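Local coordinates for protein extracellular sialidase/neuraminidase, putative (PDB 2XZI) that probably hydrolyses terminal sialic-acid-type glycosides as an extracellular sialidase that acts as a KDNase, on deaminated neuraminic acid (KDN), at residues A[300-305]-A[336-341]; A[271-276]-A[293-298]; A[37-42]-A[366-371]; A[227-232]-A[243-248]. One frame throughout, in Å; residues are numbered along the deposited sequence. Where two conformers were deposited one is given.

In the fold
The chain folds into a six-bladed beta-propeller of antiparallel sheets; contacts 1, 2 and 3 join neighbouring blades, while contact 4 lies within one hairpin. Contact 3 joins residues 37-42 to 366-371 and so encloses the rest of the series, which runs contact 4, contact 2, contact 1 along the chain. Contacts 1 and 2 are neighbours, their centres about 7 Å apart, whereas those of contacts 3 and 4 lie about 20 Å apart. Contacts 1 and 3 both reach the sheet of strands 334-343 and 368-375; contacts 2 and 4 share the sheet containing 230-234 and 272-273. Contacts 1, 3 and 4 each supply an arginine, Arg302, Arg39 and Arg245, to one KDN carboxylate.

Contact 1. Residues A[300-305]-A[336-341]; sequences TSRRAM and GGYSSM. With KDM (deamino-alpha-neuraminic acid), chain D; KDM (deamino-alpha-neuraminic acid), chain C.
Arg302 meets the Gly336-Gly337 corner with its carbonyl and grips two separate KDN molecules with its other polar groups. On the chain side, Arg302 O lies 3.0 Å from Gly336 CA, a CA-H...O contact. Such a close approach needs the bare Gly336 backbone, where a CB would strike Arg302 O and, at phi 150°, the preceding carbonyl as well. Met305 closes the same corner: its chain bends at chi2 and chi3, bringing SD to the amide of Gly337 in a weak N-H...S bond of 3.6 Å from N to SD and placing CE near Gly337 O. The two segments thus join the loop between strands 290-294 and 305-310 to strand 334-343 of the next propeller blade.

From this base the extended Arg302 side chain runs to the pocket. NH1 donates to O1A of the chain C KDN at 2.9 Å and NH2 to O1B at 2.8 Å, while O8 of the chain D KDN sits over one guanidinium face. Tyr338 OH lies 3.0 Å from O6 of the chain C KDN and is hydrogen-bonded to Glu229, consistent with the tyrosine-glutamate pair of sialidases. At the second sugar, Arg302 N donates to O1B at 2.8 Å and Arg303 NE to O4 at 2.9 Å. The chemistry implies that one loop reads the carboxylates of both ligands, the near-straight twin bonds of Arg302 probably setting the first one's orientation together with Arg39 and Arg245.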
# COMPACT_ATOMS: atom_id res chain seq x y z
N THR A 300 -6.21 17.95 7.09
CA THR A 300 -7.58 17.58 7.50
C THR A 300 -8.33 16.60 6.59
O THR A 300 -9.16 15.83 7.07
CB THR A 300 -8.47 18.84 7.67
OG1 THR A 300 -8.45 19.62 6.46
CG2 THR A 300 -8.00 19.68 8.84
N SER A 301 -8.04 16.64 5.29
CA SER A 301 -8.83 15.92 4.29
C SER A 301 -8.01 14.82 3.62
O SER A 301 -6.81 14.99 3.40
CB SER A 301 -9.31 16.89 3.22
OG SER A 301 -10.02 16.21 2.19
N ARG A 302 -8.67 13.71 3.31
CA ARG A 302 -8.05 12.66 2.49
C ARG A 302 -8.18 12.93 1.00
O ARG A 302 -7.68 12.16 0.19
CB ARG A 302 -8.60 11.27 2.85
CG ARG A 302 -8.11 10.81 4.23
CD ARG A 302 -8.59 9.44 4.61
NE ARG A 302 -8.01 9.07 5.90
CZ ARG A 302 -8.03 7.86 6.44
NH1 ARG A 302 -8.59 6.82 5.80
NH2 ARG A 302 -7.46 7.65 7.62
N ARG A 303 -8.82 14.04 0.64
CA ARG A 303 -9.17 14.32 -0.75
C ARG A 303 -8.23 15.35 -1.39
O ARG A 303 -8.66 16.18 -2.19
CB ARG A 303 -10.60 14.85 -0.84
CG ARG A 303 -11.65 13.86 -0.43
CD ARG A 303 -13.03 14.37 -0.80
NE ARG A 303 -14.07 13.51 -0.26
CZ ARG A 303 -15.37 13.81 -0.22
NH1 ARG A 303 -15.83 14.95 -0.72
NH2 ARG A 303 -16.23 12.94 0.31
N ALA A 304 -6.96 15.31 -1.02
CA ALA A 304 -5.98 16.25 -1.55
C ALA A 304 -4.77 15.50 -2.11
O ALA A 304 -3.64 15.89 -1.88
CB ALA A 304 -5.56 17.26 -0.46
N MET A 305 -5.02 14.43 -2.85
CA MET A 305 -3.93 13.55 -3.30
C MET A 305 -2.93 14.31 -4.16
O MET A 305 -3.30 14.99 -5.11
CB MET A 305 -4.47 12.36 -4.10
CG MET A 305 -5.36 11.39 -3.31
SD MET A 305 -4.70 10.86 -1.72
CE MET A 305 -3.24 9.92 -2.22
N GLY A 336 -9.39 9.76 -3.03
CA GLY A 336 -8.54 10.15 -1.93
C GLY A 336 -8.53 9.12 -0.83
O GLY A 336 -9.57 8.62 -0.43
N GLY A 337 -7.34 8.83 -0.34
CA GLY A 337 -7.16 7.91 0.77
C GLY A 337 -5.81 7.23 0.64
O GLY A 337 -4.82 7.85 0.22
N TYR A 338 -5.79 5.94 0.99
CA TYR A 338 -4.56 5.13 0.89
C TYR A 338 -4.10 4.98 -0.55
O TYR A 338 -4.91 5.05 -1.49
CB TYR A 338 -4.79 3.72 1.45
CG TYR A 338 -4.90 3.58 2.96
CD1 TYR A 338 -5.60 4.52 3.74
CD2 TYR A 338 -4.36 2.46 3.59
CE1 TYR A 338 -5.71 4.33 5.14
CE2 TYR A 338 -4.45 2.29 4.95
CZ TYR A 338 -5.12 3.22 5.72
OH TYR A 338 -5.23 3.03 7.09
N SER A 339 -2.80 4.77 -0.75
CA SER A 339 -2.24 4.67 -2.09
C SER A 339 -1.04 3.74 -2.12
O SER A 339 -0.47 3.40 -1.08
CB SER A 339 -1.83 6.06 -2.58
OG SER A 339 -0.75 6.55 -1.78
N SER A 340 -0.66 3.34 -3.33
CA SER A 340 0.52 2.50 -3.55
C SER A 340 1.10 2.83 -4.92
O SER A 340 0.34 3.05 -5.87
CB SER A 340 0.15 1.02 -3.48
OG SER A 340 1.30 0.19 -3.52
N MET A 341 2.43 2.88 -5.00
CA MET A 341 3.09 3.15 -6.28
C MET A 341 4.13 2.11 -6.66
O MET A 341 4.82 1.54 -5.80
CB MET A 341 3.81 4.51 -6.26
CG MET A 341 2.90 5.71 -6.07
SD MET A 341 3.86 7.23 -6.09
CE MET A 341 4.75 7.14 -4.52
C2 KDM D . -13.37 12.23 4.61
C1 KDM D . -11.85 12.45 4.82
C3 KDM D . -13.73 12.22 3.11
C4 KDM D . -13.21 10.95 2.41
C5 KDM D . -13.61 9.68 3.18
C6 KDM D . -13.19 9.78 4.66
C7 KDM D . -13.54 8.64 5.65
C8 KDM D . -12.98 8.96 7.06
C9 KDM D . -13.33 7.92 8.14
O5 KDM D . -13.00 8.53 2.58
O1A KDM D . -11.29 11.78 5.73
O1B KDM D . -11.28 13.27 4.07
O4 KDM D . -13.74 10.91 1.08
O6 KDM D . -13.81 10.99 5.22
O7 KDM D . -14.96 8.46 5.71
O8 KDM D . -11.56 9.13 7.00
O9 KDM D . -13.44 6.60 7.59
O2 KDM D . -14.09 13.29 5.25
C2 KDM C . -7.91 2.82 8.88
C1 KDM C . -8.05 4.18 8.22
C3 KDM C . -7.91 1.70 7.83
C4 KDM C . -7.13 0.43 8.27
C5 KDM C . -6.82 0.36 9.77
C6 KDM C . -6.06 1.64 10.20
C7 KDM C . -5.92 1.78 11.72
C8 KDM C . -5.00 2.97 12.07
C9 KDM C . -4.89 3.14 13.57
O5 KDM C . -6.08 -0.85 10.09
O1A KDM C . -8.57 4.24 7.08
O1B KDM C . -7.64 5.16 8.89
O4 KDM C . -7.91 -0.71 7.91
O6 KDM C . -6.70 2.87 9.70
O7 KDM C . -7.21 1.98 12.30
O8 KDM C . -3.68 2.76 11.55
O9 KDM C . -4.21 1.99 14.09
O2 KDM C . -9.06 2.70 9.73

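Contact 2. Residues A[271-276]-A[293-298]; sequences LPDPAC and FLNSAS
Asn295 spends both protons of its amide nitrogen on residues 272 and 273. ND2 donates to Pro272 O at 2.9 Å in an almost straight bond (173°), and to Asp273 OD2 at 2.8 Å. The carboxylate is met on its anti side and lies nearly coplanar with the amide, the planes being 20° apart. With chi1 at 87°, Asn295 CG stands between its own backbone N and carbonyl carbon, which turns the amide toward residues 272-273. Its OD1 receives a water that also donates to Pro272 O.

Next to this polar patch, Leu271 lays CD1 over one face of the Phe293 ring, 4.1 Å above its plane and offset toward the rim, and Pro272 CG packs on Ala297. The pieces belong to different propeller blades: residues 272-273 pair with strand 250-258, whereas strand 290-294 is an inner member of the following sheet. Beyond the corner at Asn295, an inverse gamma turn centred on Ala297 brings Ser298 O to 3.2 Å from Pro274 CD.

Asp273 is itself held from several directions. OD1 accepts the Cys276 amide on its syn lone pair at 2.9 Å, an Asx motif that curls residues 273-276. OD2 takes a salt bridge from Arg252 and a second water, which in turn accepts from Ser296 N. Farther out, Ser296 OG is hydrogen-bonded to Ser301 O and Ala304 N, while Ala275 O receives NH2 of the ligand-binding Arg302.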
# COMPACT_ATOMS: atom_id res chain seq x y z
N LEU A 271 5.38 18.07 4.42
CA LEU A 271 4.45 16.99 4.04
C LEU A 271 3.23 16.90 4.97
O LEU A 271 3.16 16.01 5.83
CB LEU A 271 5.19 15.65 3.97
CG LEU A 271 6.35 15.50 2.98
CD1 LEU A 271 7.03 14.14 3.17
CD2 LEU A 271 5.89 15.73 1.52
N PRO A 272 2.27 17.82 4.81
CA PRO A 272 1.02 17.73 5.56
C PRO A 272 0.33 16.39 5.30
O PRO A 272 0.46 15.81 4.21
CB PRO A 272 0.21 18.91 5.00
CG PRO A 272 0.77 19.16 3.64
CD PRO A 272 2.24 18.90 3.81
N ASP A 273 -0.35 15.88 6.32
CA ASP A 273 -1.02 14.59 6.23
C ASP A 273 -2.19 14.61 7.20
O ASP A 273 -2.06 15.17 8.30
CB ASP A 273 -0.04 13.47 6.59
CG ASP A 273 -0.65 12.09 6.44
OD1 ASP A 273 -1.31 11.61 7.38
OD2 ASP A 273 -0.50 11.50 5.34
N PRO A 274 -3.34 14.00 6.84
CA PRO A 274 -4.53 14.05 7.69
C PRO A 274 -4.67 12.82 8.60
O PRO A 274 -5.77 12.49 9.00
CB PRO A 274 -5.67 14.10 6.66
CG PRO A 274 -5.14 13.16 5.55
CD PRO A 274 -3.64 13.42 5.52
N ALA A 275 -3.54 12.20 8.93
CA ALA A 275 -3.52 10.90 9.62
C ALA A 275 -4.12 9.84 8.69
O ALA A 275 -5.24 9.33 8.89
CB ALA A 275 -4.26 10.97 10.98
N CYS A 276 -3.37 9.53 7.63
CA CYS A 276 -3.76 8.56 6.62
C CYS A 276 -2.48 7.89 6.12
O CYS A 276 -1.40 8.43 6.26
CB CYS A 276 -4.52 9.25 5.47
SG CYS A 276 -5.20 8.17 4.19
N PHE A 293 6.88 10.54 -3.76
CA PHE A 293 6.01 10.43 -2.59
C PHE A 293 4.56 10.75 -2.97
O PHE A 293 4.32 11.62 -3.81
CB PHE A 293 6.47 11.35 -1.47
CG PHE A 293 5.66 11.22 -0.22
CD1 PHE A 293 5.78 10.10 0.60
CD2 PHE A 293 4.73 12.20 0.14
CE1 PHE A 293 5.02 9.95 1.75
CE2 PHE A 293 3.96 12.06 1.30
CZ PHE A 293 4.11 10.93 2.11
N LEU A 294 3.61 10.03 -2.36
CA LEU A 294 2.19 10.24 -2.61
C LEU A 294 1.41 10.13 -1.32
O LEU A 294 1.54 9.16 -0.57
CB LEU A 294 1.69 9.17 -3.59
CG LEU A 294 0.20 9.15 -3.96
CD1 LEU A 294 -0.32 10.46 -4.54
CD2 LEU A 294 0.01 8.01 -4.96
N ASN A 295 0.58 11.14 -1.05
CA ASN A 295 -0.35 11.11 0.09
C ASN A 295 -1.41 12.17 -0.14
O ASN A 295 -1.43 12.82 -1.20
CB ASN A 295 0.38 11.30 1.45
CG ASN A 295 0.56 12.78 1.85
OD1 ASN A 295 0.84 13.64 1.01
ND2 ASN A 295 0.38 13.06 3.15
N SER A 296 -2.32 12.32 0.82
CA SER A 296 -3.21 13.46 0.76
C SER A 296 -2.54 14.64 1.44
O SER A 296 -2.33 14.63 2.65
CB SER A 296 -4.54 13.16 1.43
OG SER A 296 -5.41 14.28 1.22
N ALA A 297 -2.22 15.66 0.64
CA ALA A 297 -1.44 16.82 1.08
C ALA A 297 -2.31 17.84 1.80
O ALA A 297 -2.52 18.98 1.33
CB ALA A 297 -0.75 17.45 -0.11
N SER A 298 -2.82 17.42 2.95
CA SER A 298 -3.75 18.22 3.73
C SER A 298 -3.64 17.77 5.16
O SER A 298 -3.43 16.59 5.45
CB SER A 298 -5.18 17.96 3.26
OG SER A 298 -6.13 18.55 4.14
O HOH W 1 1.93 16.10 1.89
O HOH W 2 -2.24 10.51 3.30

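Contact 3. Residues A[37-42]-A[366-371]; sequences SFRIPA and SYRAII. With KDM (deamino-alpha-neuraminic acid), chain C; KDM (deamino-alpha-neuraminic acid), chain D.
Between the first and the closing blades of the beta-propeller, strands 37-42 and 368-371 meet beside the two bound KDN molecules, and Arg39 and Arg368 point from the junction to the sugars. The strand axes approach to 4.7 Å at 58° to one another, too oblique for regular sheet pairing, and a few bonds make the join. Phe38 N donates to Arg368 O at 2.9 Å. Arg368 N in turn donates to Ser37 OG, also at 2.9 Å. A water donates to both Phe38 O and Ala369 O, spanning the gap where the backbones diverge.

Beyond these bonds the two arginines run side by side, Arg368 NH1 lying over a face of the Arg39 guanidinium. Glu354 salt-bridges Arg39 NE and Asp356 salt-bridges Arg368 NE, each probably offsetting part of the positive charge. A bend at chi3 (60°) turns the Arg39 guanidinium so that its edge faces the chain C KDN, where NH1 and NH2 share one oxygen, O1A, at 3.1 and 2.9 Å. Arg368 instead has O5 of the chain D KDN over one face. On the apolar side, Ile370 CD1 packs 3.9 Å from Phe38 CB.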
# COMPACT_ATOMS: atom_id res chain seq x y z
N SER A 37 -16.94 -3.14 -0.75
CA SER A 37 -15.86 -2.17 -0.89
C SER A 37 -14.53 -2.82 -1.11
O SER A 37 -14.28 -3.96 -0.70
CB SER A 37 -15.78 -1.32 0.36
OG SER A 37 -16.85 -0.39 0.43
N PHE A 38 -13.66 -2.06 -1.75
CA PHE A 38 -12.25 -2.42 -1.85
C PHE A 38 -11.47 -1.28 -1.26
O PHE A 38 -11.72 -0.12 -1.57
CB PHE A 38 -11.86 -2.63 -3.30
CG PHE A 38 -12.58 -3.80 -3.94
CD1 PHE A 38 -12.10 -5.08 -3.79
CD2 PHE A 38 -13.73 -3.60 -4.71
CE1 PHE A 38 -12.73 -6.17 -4.38
CE2 PHE A 38 -14.38 -4.69 -5.28
CZ PHE A 38 -13.87 -5.97 -5.13
N ARG A 39 -10.55 -1.62 -0.36
CA ARG A 39 -9.68 -0.64 0.31
C ARG A 39 -8.28 -1.21 0.45
O ARG A 39 -8.05 -2.39 0.18
CB ARG A 39 -10.24 -0.29 1.69
CG ARG A 39 -11.44 0.65 1.68
CD ARG A 39 -11.57 1.42 2.99
NE ARG A 39 -10.37 2.21 3.20
CZ ARG A 39 -9.90 2.63 4.36
NH1 ARG A 39 -10.56 2.40 5.49
NH2 ARG A 39 -8.75 3.29 4.38
N ILE A 40 -7.36 -0.34 0.85
CA ILE A 40 -6.01 -0.77 1.27
C ILE A 40 -5.20 -1.38 0.11
O ILE A 40 -4.86 -2.56 0.14
CB ILE A 40 -6.05 -1.71 2.52
CG1 ILE A 40 -7.16 -1.35 3.52
CG2 ILE A 40 -4.70 -1.71 3.21
CD1 ILE A 40 -7.12 0.05 4.08
N PRO A 41 -4.88 -0.56 -0.90
CA PRO A 41 -4.16 -1.01 -2.10
C PRO A 41 -2.67 -1.31 -1.88
O PRO A 41 -2.02 -0.71 -1.02
CB PRO A 41 -4.29 0.18 -3.06
CG PRO A 41 -4.39 1.36 -2.13
CD PRO A 41 -5.29 0.86 -1.03
N ALA A 42 -2.15 -2.23 -2.68
CA ALA A 42 -0.71 -2.44 -2.77
C ALA A 42 -0.42 -2.84 -4.20
O ALA A 42 -1.17 -3.64 -4.76
CB ALA A 42 -0.30 -3.55 -1.84
N SER A 366 -20.89 3.46 2.88
CA SER A 366 -20.25 4.20 1.80
C SER A 366 -19.33 3.29 0.97
O SER A 366 -18.36 2.71 1.49
CB SER A 366 -19.50 5.41 2.33
OG SER A 366 -20.42 6.43 2.71
N TYR A 367 -19.67 3.13 -0.30
CA TYR A 367 -18.93 2.26 -1.20
C TYR A 367 -17.53 2.80 -1.47
O TYR A 367 -17.35 3.98 -1.76
CB TYR A 367 -19.71 2.08 -2.51
CG TYR A 367 -21.01 1.33 -2.31
CD1 TYR A 367 -21.04 -0.06 -2.22
CD2 TYR A 367 -22.23 2.03 -2.20
CE1 TYR A 367 -22.24 -0.75 -2.02
CE2 TYR A 367 -23.43 1.35 -2.00
CZ TYR A 367 -23.42 -0.04 -1.91
OH TYR A 367 -24.61 -0.72 -1.71
N ARG A 368 -16.55 1.91 -1.37
CA ARG A 368 -15.17 2.30 -1.62
C ARG A 368 -14.61 1.55 -2.81
O ARG A 368 -14.77 0.33 -2.92
CB ARG A 368 -14.29 2.02 -0.40
CG ARG A 368 -14.85 2.52 0.90
CD ARG A 368 -15.03 4.04 0.92
NE ARG A 368 -15.36 4.52 2.26
CZ ARG A 368 -14.45 4.76 3.20
NH1 ARG A 368 -13.15 4.59 2.95
NH2 ARG A 368 -14.85 5.18 4.40
N ALA A 369 -13.96 2.29 -3.71
CA ALA A 369 -13.36 1.72 -4.92
C ALA A 369 -11.87 2.08 -4.98
O ALA A 369 -11.41 2.92 -4.23
CB ALA A 369 -14.08 2.20 -6.17
N ILE A 370 -11.15 1.42 -5.88
CA ILE A 370 -9.73 1.73 -6.07
C ILE A 370 -9.43 2.08 -7.53
O ILE A 370 -9.77 1.33 -8.44
CB ILE A 370 -8.81 0.60 -5.53
CG1 ILE A 370 -9.07 0.38 -4.04
CG2 ILE A 370 -7.35 0.94 -5.79
CD1 ILE A 370 -8.37 -0.86 -3.43
N ILE A 371 -8.79 3.23 -7.71
CA ILE A 371 -8.43 3.75 -9.02
C ILE A 371 -7.00 3.34 -9.36
O ILE A 371 -6.14 3.34 -8.47
CB ILE A 371 -8.52 5.31 -9.04
CG1 ILE A 371 -9.92 5.82 -8.70
CG2 ILE A 371 -7.98 5.90 -10.36
CD1 ILE A 371 -11.04 4.99 -9.20
C2 KDM C . -7.91 2.82 8.88
C1 KDM C . -8.05 4.18 8.22
C3 KDM C . -7.91 1.70 7.83
C4 KDM C . -7.13 0.43 8.27
C5 KDM C . -6.82 0.36 9.77
C6 KDM C . -6.06 1.64 10.20
C7 KDM C . -5.92 1.78 11.72
C8 KDM C . -5.00 2.97 12.07
C9 KDM C . -4.89 3.14 13.57
O5 KDM C . -6.08 -0.85 10.09
O1A KDM C . -8.57 4.24 7.08
O1B KDM C . -7.64 5.16 8.89
O4 KDM C . -7.91 -0.71 7.91
O6 KDM C . -6.70 2.87 9.70
O7 KDM C . -7.21 1.98 12.30
O8 KDM C . -3.68 2.76 11.55
O9 KDM C . -4.21 1.99 14.09
O2 KDM C . -9.06 2.70 9.73
C2 KDM D . -13.37 12.23 4.61
C1 KDM D . -11.85 12.45 4.82
C3 KDM D . -13.73 12.22 3.11
C4 KDM D . -13.21 10.95 2.41
C5 KDM D . -13.61 9.68 3.18
C6 KDM D . -13.19 9.78 4.66
C7 KDM D . -13.54 8.64 5.65
C8 KDM D . -12.98 8.96 7.06
C9 KDM D . -13.33 7.92 8.14
O5 KDM D . -13.00 8.53 2.58
O1A KDM D . -11.29 11.78 5.73
O1B KDM D . -11.28 13.27 4.07
O4 KDM D . -13.74 10.91 1.08
O6 KDM D . -13.81 10.99 5.22
O7 KDM D . -14.96 8.46 5.71
O8 KDM D . -11.56 9.13 7.00
O9 KDM D . -13.44 6.60 7.59
O2 KDM D . -14.09 13.29 5.25
O HOH W 3 -11.06 2.56 -1.44

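Contact 4. Residues A[227-232]-A[243-248]; sequences GAEGTI and NDRPSQ. With KDM (deamino-alpha-neuraminic acid), chain C.
At the open end of the beta hairpin 230-234/240-244, just beyond the paired strands, Glu229 and Arg245 send their side chains side by side into the KDN pocket. Their backbones are joined by Arg245 N to Glu229 O at 3.0 Å, and a water bridges Glu229 N to Arg245 O. Farther down the hairpin, Thr231 OG1 donates to Asn243 O at 2.7 Å, in the carbonyl plane and on a lone pair, while Asn243 N donates to Thr231 O. Asp244 OD2 accepts from Gly227 N on its anti lone pair at 2.7 Å, holding the turn before Glu229, and also takes a salt bridge from Arg242.

Both pocket side chains are extended. Arg245 NH1 reaches Glu229 OE1 at 2.9 Å from above the carboxylate plane, with the two flat groups 75° apart. NH1 and NH2 both bond O1B of the KDN carboxylate, NH2 at 2.9 Å, while O8 of the sugar lies over a guanidinium face. Glu229 OE1 thus pairs with an arginine that also binds the sugar carboxylate, the other oxygen being left for Tyr338, and the salt bridge probably limits rotation of the Arg245 guanidinium.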
# COMPACT_ATOMS: atom_id res chain seq x y z
N GLY A 227 5.47 4.83 13.60
CA GLY A 227 4.02 4.69 13.57
C GLY A 227 3.52 3.27 13.39
O GLY A 227 4.31 2.31 13.30
N ALA A 228 2.20 3.13 13.35
CA ALA A 228 1.56 1.87 13.04
C ALA A 228 1.64 1.56 11.54
O ALA A 228 1.84 0.41 11.17
CB ALA A 228 0.11 1.88 13.52
N GLU A 229 1.45 2.58 10.70
CA GLU A 229 1.46 2.40 9.24
C GLU A 229 2.63 3.14 8.64
O GLU A 229 2.61 4.36 8.48
CB GLU A 229 0.15 2.89 8.61
CG GLU A 229 -1.06 2.04 8.93
CD GLU A 229 -2.35 2.53 8.27
OE1 GLU A 229 -2.39 3.69 7.77
OE2 GLU A 229 -3.29 1.71 8.21
N GLY A 230 3.68 2.39 8.34
CA GLY A 230 4.91 2.96 7.83
C GLY A 230 5.17 2.69 6.36
O GLY A 230 4.61 1.77 5.77
N THR A 231 6.03 3.54 5.80
CA THR A 231 6.59 3.39 4.46
C THR A 231 8.11 3.41 4.58
O THR A 231 8.65 4.01 5.51
CB THR A 231 6.15 4.48 3.44
OG1 THR A 231 6.87 5.71 3.64
CG2 THR A 231 4.64 4.74 3.50
N ILE A 232 8.78 2.74 3.65
CA ILE A 232 10.23 2.65 3.63
C ILE A 232 10.75 2.91 2.22
O ILE A 232 10.15 2.47 1.21
CB ILE A 232 10.72 1.26 4.16
CG1 ILE A 232 12.23 1.25 4.42
CG2 ILE A 232 10.34 0.12 3.21
CD1 ILE A 232 12.64 1.82 5.74
N ASN A 243 8.87 6.89 6.46
CA ASN A 243 7.93 8.00 6.37
C ASN A 243 6.57 7.44 6.77
O ASN A 243 5.93 6.69 6.02
CB ASN A 243 7.97 8.59 4.95
CG ASN A 243 7.01 9.75 4.76
OD1 ASN A 243 5.87 9.69 5.20
ND2 ASN A 243 7.47 10.79 4.07
N ASP A 244 6.16 7.75 7.99
CA ASP A 244 5.04 7.08 8.63
C ASP A 244 3.84 8.00 8.77
O ASP A 244 3.97 9.24 8.86
CB ASP A 244 5.45 6.61 10.04
CG ASP A 244 6.39 5.41 10.02
OD1 ASP A 244 6.97 5.10 8.96
OD2 ASP A 244 6.57 4.79 11.09
N ARG A 245 2.67 7.38 8.84
CA ARG A 245 1.43 8.06 9.21
C ARG A 245 1.51 8.53 10.65
O ARG A 245 1.88 7.75 11.55
CB ARG A 245 0.29 7.05 9.06
CG ARG A 245 -1.05 7.53 9.60
CD ARG A 245 -2.08 6.44 9.40
NE ARG A 245 -3.35 6.74 10.06
CZ ARG A 245 -4.50 6.13 9.78
NH1 ARG A 245 -4.58 5.24 8.79
NH2 ARG A 245 -5.59 6.47 10.46
N PRO A 246 1.17 9.81 10.89
CA PRO A 246 1.18 10.30 12.28
C PRO A 246 0.01 9.75 13.10
O PRO A 246 -1.03 9.39 12.54
CB PRO A 246 1.02 11.81 12.09
CG PRO A 246 0.18 11.94 10.83
CD PRO A 246 0.77 10.86 9.93
N SER A 247 0.18 9.71 14.43
CA SER A 247 -0.93 9.30 15.32
C SER A 247 -2.08 10.34 15.34
O SER A 247 -3.25 9.98 15.51
CB SER A 247 -0.43 8.97 16.73
OG SER A 247 0.22 10.06 17.34
N GLN A 248 -1.73 11.60 15.15
CA GLN A 248 -2.71 12.68 15.05
C GLN A 248 -2.48 13.47 13.76
O GLN A 248 -1.35 13.56 13.27
CB GLN A 248 -2.64 13.62 16.26
CG GLN A 248 -3.39 13.12 17.51
CD GLN A 248 -2.52 12.35 18.49
OE1 GLN A 248 -1.29 12.49 18.49
NE2 GLN A 248 -3.15 11.56 19.35
C2 KDM C . -7.91 2.82 8.88
C1 KDM C . -8.05 4.18 8.22
C3 KDM C . -7.91 1.70 7.83
C4 KDM C . -7.13 0.43 8.27
C5 KDM C . -6.82 0.36 9.77
C6 KDM C . -6.06 1.64 10.20
C7 KDM C . -5.92 1.78 11.72
C8 KDM C . -5.00 2.97 12.07
C9 KDM C . -4.89 3.14 13.57
O5 KDM C . -6.08 -0.85 10.09
O1A KDM C . -8.57 4.24 7.08
O1B KDM C . -7.64 5.16 8.89
O4 KDM C . -7.91 -0.71 7.91
O6 KDM C . -6.70 2.87 9.70
O7 KDM C . -7.21 1.98 12.30
O8 KDM C . -3.68 2.76 11.55
O9 KDM C . -4.21 1.99 14.09
O2 KDM C . -9.06 2.70 9.73
O HOH W 4 0.68 5.21 11.99